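Local structure of FACT complex subunit SPT16 (Ashbya gossypii, 6A8M) at residues D316-I328 / A346-S358. The protein probably reorganizes nucleosomes as a subunit of the FACT histone chaperone, destabilizing and restoring them during transcription, and acts in DNA replication and repair, its N-terminal part being peptidase-like. Residues are numbered along the deposited sequence; the frame is centred on the assembly and turned at random.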
loop_
_atom_site.group_PDB
_atom_site.type_symbol
_atom_site.label_atom_id
_atom_site.label_comp_id
_atom_site.label_asym_id
_atom_site.label_seq_id
_atom_site.Cartn_x
_atom_site.Cartn_y
_atom_site.Cartn_z
ATOM N N ASP A 316 6.969 -9.848 -29.794
ATOM C CA ASP A 316 6.936 -11.234 -29.337
ATOM C C ASP A 316 7.104 -11.304 -27.821
ATOM O O ASP A 316 6.409 -12.067 -27.138
ATOM C CB ASP A 316 8.025 -12.040 -30.048
ATOM C CG ASP A 316 7.724 -12.280 -31.527
ATOM O OD1 ASP A 316 6.596 -11.984 -31.972
ATOM O OD2 ASP A 316 8.627 -12.780 -32.243
ATOM N N ASN A 317 8.020 -10.506 -27.277
ATOM C CA ASN A 317 8.239 -10.554 -25.838
ATOM C C ASN A 317 7.124 -9.862 -25.078
ATOM O O ASN A 317 6.817 -10.265 -23.955
ATOM C CB ASN A 317 9.601 -9.965 -25.501
ATOM C CG ASN A 317 10.729 -10.877 -25.950
ATOM O OD1 ASN A 317 10.533 -12.094 -26.089
ATOM N ND2 ASN A 317 11.892 -10.301 -26.233
ATOM N N TYR A 318 6.489 -8.843 -25.665
ATOM C CA TYR A 318 5.310 -8.292 -25.010
ATOM C C TYR A 318 4.170 -9.302 -25.002
ATOM O O TYR A 318 3.440 -9.414 -24.013
ATOM C CB TYR A 318 4.856 -6.989 -25.666
ATOM C CG TYR A 318 3.644 -6.444 -24.943
ATOM C CD1 TYR A 318 3.785 -5.714 -23.774
ATOM C CD2 TYR A 318 2.359 -6.728 -25.382
ATOM C CE1 TYR A 318 2.671 -5.243 -23.076
ATOM C CE2 TYR A 318 1.234 -6.253 -24.696
ATOM C CZ TYR A 318 1.408 -5.511 -23.540
ATOM O OH TYR A 318 0.322 -5.042 -22.832
ATOM N N ASP A 319 3.994 -10.038 -26.099
ATOM C CA ASP A 319 2.981 -11.090 -26.112
ATOM C C ASP A 319 3.241 -12.102 -25.011
ATOM O O ASP A 319 2.310 -12.541 -24.325
ATOM C CB ASP A 319 2.952 -11.794 -27.469
ATOM C CG ASP A 319 2.389 -10.920 -28.575
ATOM O OD1 ASP A 319 1.699 -9.919 -28.259
ATOM O OD2 ASP A 319 2.627 -11.258 -29.757
ATOM N N PHE A 320 4.503 -12.502 -24.851
ATOM C CA PHE A 320 4.871 -13.424 -23.781
ATOM C C PHE A 320 4.588 -12.833 -22.408
ATOM O O PHE A 320 4.073 -13.525 -21.524
ATOM C CB PHE A 320 6.348 -13.806 -23.885
ATOM C CG PHE A 320 6.852 -14.472 -22.645
ATOM C CD1 PHE A 320 6.549 -15.794 -22.410
ATOM C CD2 PHE A 320 7.551 -13.749 -21.675
ATOM C CE1 PHE A 320 6.979 -16.415 -21.255
ATOM C CE2 PHE A 320 7.970 -14.359 -20.513
ATOM C CZ PHE A 320 7.684 -15.682 -20.302
ATOM N N LEU A 321 4.933 -11.556 -22.201
ATOM C CA LEU A 321 4.691 -10.917 -20.910
ATOM C C LEU A 321 3.222 -11.014 -20.516
ATOM O O LEU A 321 2.902 -11.287 -19.353
ATOM C CB LEU A 321 5.141 -9.454 -20.965
ATOM C CG LEU A 321 4.928 -8.570 -19.746
ATOM C CD1 LEU A 321 5.757 -9.090 -18.581
ATOM C CD2 LEU A 321 5.321 -7.139 -20.099
ATOM N N LEU A 322 2.312 -10.832 -21.482
ATOM C CA LEU A 322 0.887 -11.004 -21.200
ATOM C C LEU A 322 0.567 -12.419 -20.746
ATOM O O LEU A 322 -0.205 -12.615 -19.794
ATOM C CB LEU A 322 0.054 -10.678 -22.436
ATOM C CG LEU A 322 -0.164 -9.219 -22.781
ATOM C CD1 LEU A 322 -0.958 -9.138 -24.098
ATOM C CD2 LEU A 322 -0.885 -8.488 -21.644
ATOM N N LEU A 323 1.115 -13.415 -21.448
ATOM C CA LEU A 323 0.884 -14.817 -21.105
ATOM C C LEU A 323 1.439 -15.145 -19.730
ATOM O O LEU A 323 0.834 -15.914 -18.977
ATOM C CB LEU A 323 1.523 -15.726 -22.161
ATOM C CG LEU A 323 0.916 -15.597 -23.565
ATOM C CD1 LEU A 323 1.616 -16.481 -24.564
ATOM C CD2 LEU A 323 -0.571 -15.940 -23.500
ATOM N N LEU A 324 2.584 -14.558 -19.381
ATOM C CA LEU A 324 3.178 -14.792 -18.066
ATOM C C LEU A 324 2.309 -14.215 -16.958
ATOM O O LEU A 324 2.088 -14.860 -15.921
ATOM C CB LEU A 324 4.585 -14.187 -18.023
ATOM C CG LEU A 324 5.253 -14.178 -16.643
ATOM C CD1 LEU A 324 5.483 -15.637 -16.211
ATOM C CD2 LEU A 324 6.576 -13.438 -16.690
ATOM N N GLN A 325 1.824 -12.985 -17.140
ATOM C CA GLN A 325 0.939 -12.409 -16.132
ATOM C C GLN A 325 -0.299 -13.271 -15.953
ATOM O O GLN A 325 -0.739 -13.521 -14.825
ATOM C CB GLN A 325 0.536 -10.979 -16.515
ATOM C CG GLN A 325 -0.158 -10.270 -15.338
ATOM C CD GLN A 325 -1.013 -9.086 -15.740
ATOM O OE1 GLN A 325 -1.828 -9.171 -16.671
ATOM N NE2 GLN A 325 -0.858 -7.983 -15.017
ATOM N N GLU A 326 -0.861 -13.746 -17.060
ATOM C CA GLU A 326 -2.029 -14.615 -16.986
ATOM C C GLU A 326 -1.717 -15.892 -16.213
ATOM O O GLU A 326 -2.526 -16.340 -15.391
ATOM C CB GLU A 326 -2.520 -14.935 -18.400
ATOM C CG GLU A 326 -3.665 -15.934 -18.454
ATOM C CD GLU A 326 -4.963 -15.380 -17.893
ATOM O OE1 GLU A 326 -5.187 -14.157 -17.986
ATOM O OE2 GLU A 326 -5.759 -16.175 -17.349
ATOM N N GLU A 327 -0.545 -16.488 -16.462
ATOM C CA GLU A 327 -0.136 -17.673 -15.712
ATOM C C GLU A 327 -0.074 -17.379 -14.220
ATOM O O GLU A 327 -0.522 -18.186 -13.400
ATOM C CB GLU A 327 1.216 -18.167 -16.240
ATOM C CG GLU A 327 1.986 -19.141 -15.325
ATOM C CD GLU A 327 1.369 -20.530 -15.212
ATOM O OE1 GLU A 327 0.377 -20.815 -15.911
ATOM O OE2 GLU A 327 1.884 -21.356 -14.420
ATOM N N ILE A 328 0.479 -16.226 -13.845
ATOM C CA ILE A 328 0.545 -15.861 -12.433
ATOM C C ILE A 328 -0.859 -15.654 -11.874
ATOM O O ILE A 328 -1.229 -16.238 -10.851
ATOM C CB ILE A 328 1.418 -14.606 -12.247
ATOM C CG1 ILE A 328 2.850 -14.918 -12.628
ATOM C CG2 ILE A 328 1.390 -14.113 -10.809
ATOM C CD1 ILE A 328 3.678 -13.677 -12.735
ATOM N N ALA A 346 6.531 -18.388 -11.916
ATOM C CA ALA A 346 6.845 -17.431 -12.972
ATOM C C ALA A 346 8.197 -17.741 -13.610
ATOM O O ALA A 346 8.347 -17.687 -14.834
ATOM C CB ALA A 346 6.822 -16.008 -12.406
ATOM N N VAL A 347 9.204 -18.024 -12.786
ATOM C CA VAL A 347 10.523 -18.365 -13.309
ATOM C C VAL A 347 10.442 -19.600 -14.189
ATOM O O VAL A 347 11.079 -19.670 -15.247
ATOM C CB VAL A 347 11.512 -18.563 -12.153
ATOM C CG1 VAL A 347 12.838 -19.115 -12.687
ATOM C CG2 VAL A 347 11.693 -17.237 -11.422
ATOM N N ASN A 348 9.669 -20.599 -13.756
ATOM C CA ASN A 348 9.488 -21.807 -14.558
ATOM C C ASN A 348 8.920 -21.469 -15.925
ATOM O O ASN A 348 9.362 -22.004 -16.950
ATOM C CB ASN A 348 8.553 -22.788 -13.848
ATOM C CG ASN A 348 9.126 -23.350 -12.573
ATOM O OD1 ASN A 348 10.315 -23.211 -12.283
ATOM N ND2 ASN A 348 8.270 -24.006 -11.795
ATOM N N TYR A 349 7.896 -20.616 -15.952
ATOM C CA TYR A 349 7.228 -20.301 -17.210
ATOM C C TYR A 349 8.178 -19.580 -18.166
ATOM O O TYR A 349 8.187 -19.854 -19.369
ATOM C CB TYR A 349 5.983 -19.467 -16.908
ATOM C CG TYR A 349 5.003 -19.325 -18.049
ATOM C CD1 TYR A 349 4.060 -20.313 -18.310
ATOM C CD2 TYR A 349 5.019 -18.202 -18.859
ATOM C CE1 TYR A 349 3.170 -20.183 -19.361
ATOM C CE2 TYR A 349 4.134 -18.062 -19.906
ATOM C CZ TYR A 349 3.213 -19.052 -20.156
ATOM O OH TYR A 349 2.332 -18.903 -21.213
ATOM N N ILE A 350 9.021 -18.685 -17.641
ATOM C CA ILE A 350 9.985 -17.992 -18.496
ATOM C C ILE A 350 11.027 -18.961 -19.029
ATOM O O ILE A 350 11.400 -18.912 -20.208
ATOM C CB ILE A 350 10.660 -16.845 -17.721
ATOM C CG1 ILE A 350 9.672 -15.771 -17.327
ATOM C CG2 ILE A 350 11.778 -16.245 -18.539
ATOM C CD1 ILE A 350 10.183 -14.996 -16.127
ATOM N N ASN A 351 11.529 -19.842 -18.168
ATOM C CA ASN A 351 12.546 -20.799 -18.596
ATOM C C ASN A 351 11.998 -21.694 -19.692
ATOM O O ASN A 351 12.720 -22.073 -20.628
ATOM C CB ASN A 351 13.000 -21.627 -17.394
ATOM C CG ASN A 351 13.972 -22.736 -17.770
ATOM O OD1 ASN A 351 15.184 -22.516 -17.810
ATOM N ND2 ASN A 351 13.448 -23.937 -18.036
ATOM N N SER A 352 10.712 -22.035 -19.589
ATOM C CA SER A 352 10.087 -22.887 -20.591
ATOM C C SER A 352 10.006 -22.190 -21.941
ATOM O O SER A 352 10.358 -22.775 -22.974
ATOM C CB SER A 352 8.687 -23.290 -20.139
ATOM O OG SER A 352 8.136 -24.195 -21.075
ATOM N N LYS A 353 9.494 -20.964 -21.958
ATOM C CA LYS A 353 9.107 -20.300 -23.195
ATOM C C LYS A 353 10.118 -19.278 -23.693
ATOM O O LYS A 353 10.263 -19.115 -24.909
ATOM C CB LYS A 353 7.758 -19.603 -23.007
ATOM C CG LYS A 353 6.708 -20.460 -22.297
ATOM C CD LYS A 353 6.224 -21.584 -23.184
ATOM C CE LYS A 353 4.889 -22.132 -22.676
ATOM N NZ LYS A 353 4.368 -23.216 -23.561
ATOM N N LYS A 354 10.827 -18.585 -22.795
ATOM C CA LYS A 354 11.626 -17.415 -23.167
ATOM C C LYS A 354 12.872 -17.330 -22.297
ATOM O O LYS A 354 13.051 -16.375 -21.529
ATOM C CB LYS A 354 10.795 -16.141 -23.020
ATOM C CG LYS A 354 9.705 -15.949 -24.051
ATOM C CD LYS A 354 10.282 -15.860 -25.460
ATOM C CE LYS A 354 9.288 -15.265 -26.424
ATOM N NZ LYS A 354 9.827 -15.260 -27.817
ATOM N N PRO A 355 13.783 -18.295 -22.419
ATOM C CA PRO A 355 14.977 -18.264 -21.563
ATOM C C PRO A 355 15.863 -17.049 -21.803
ATOM O O PRO A 355 16.609 -16.645 -20.894
ATOM C CB PRO A 355 15.688 -19.581 -21.905
ATOM C CG PRO A 355 15.157 -19.969 -23.258
ATOM C CD PRO A 355 13.744 -19.494 -23.274
ATOM N N GLU A 356 15.763 -16.414 -22.969
ATOM C CA GLU A 356 16.482 -15.163 -23.190
ATOM C C GLU A 356 16.032 -14.053 -22.249
ATOM O O GLU A 356 16.746 -13.049 -22.122
ATOM C CB GLU A 356 16.315 -14.704 -24.636
ATOM C CG GLU A 356 14.870 -14.463 -25.022
ATOM C CD GLU A 356 14.278 -15.647 -25.783
ATOM O OE1 GLU A 356 13.736 -15.417 -26.884
ATOM O OE2 GLU A 356 14.368 -16.803 -25.290
ATOM N N LEU A 357 14.876 -14.211 -21.592
ATOM C CA LEU A 357 14.326 -13.242 -20.644
ATOM C C LEU A 357 14.567 -13.617 -19.183
ATOM O O LEU A 357 14.182 -12.848 -18.291
ATOM C CB LEU A 357 12.819 -13.085 -20.875
ATOM C CG LEU A 357 12.367 -12.560 -22.239
ATOM C CD1 LEU A 357 10.837 -12.311 -22.236
ATOM C CD2 LEU A 357 13.143 -11.307 -22.603
ATOM N N SER A 358 15.186 -14.772 -18.911
ATOM C CA SER A 358 15.364 -15.206 -17.524
ATOM C C SER A 358 16.230 -14.228 -16.738
ATOM O O SER A 358 15.930 -13.925 -15.572
ATOM C CB SER A 358 15.975 -16.602 -17.472
ATOM O OG SER A 358 15.040 -17.560 -17.969
HETATM O O HOH W 1 -0.699 -17.982 -19.757
#
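Phe320 and Tyr349 meet where helix 316-328 and helix 346-353 pack at 146° between their N-to-C directions, with 10.0 Å between the axes at closest approach. Their rings meet rim to rim, planes only 19° apart, with CE1 of Phe320 3.6 Å from CE2 of Tyr349; neither lies over the face of the other. Tyr349 is a knob in a hole formed by Phe320, Leu323, Leu324 and Glu327. One of its faces carries CB of Glu327, 4.2 Å from the ring centroid in a CH-pi contact, while CG of Lys353 stands over the opposite face. Glu327 CG lies against the tyrosine CD1, and OE2 hydrogen-bonds to the amide of Asn331. The Tyr349 hydroxyl rests 3.4 Å from CB of Leu323; a water that hydrogen-bonds to the Leu323 carbonyl O also reaches the hydroxyl, but weakly. Cut back to an alanine here, the side chain would no longer fill the hole, which is likely to leave a gap between Glu327 and Phe320 and the phenylalanine rim without its aromatic neighbour. Just past the helix end, Lys354 sets its CG over one face of Phe320, 3.7 Å from the ring centroid, in a CH-pi contact; the chain then bends (chi2 -61°) toward Asn317. CG1 of Ile350 approaches the edge of the same ring in plane, 3.6 Å from CZ, and Leu357 CD1 touches CD2. Deeper in, Leu324 CD1 and Ile328 CD1 converge on Ala346 CB; Leu324 also reaches strand 394-405, joining the outer helix to the sheet beneath. Asn317 OD1 lies 3.4 Å from Lys354 CE, whereas ND2 hydrogen-bonds to the hydroxyl of Tyr413. The two helices of this peptidase M24-like domain are thus joined mainly by apolar contacts, consistent with lysine and glutamate methylenes packing inward while the charged ends stay toward the edge.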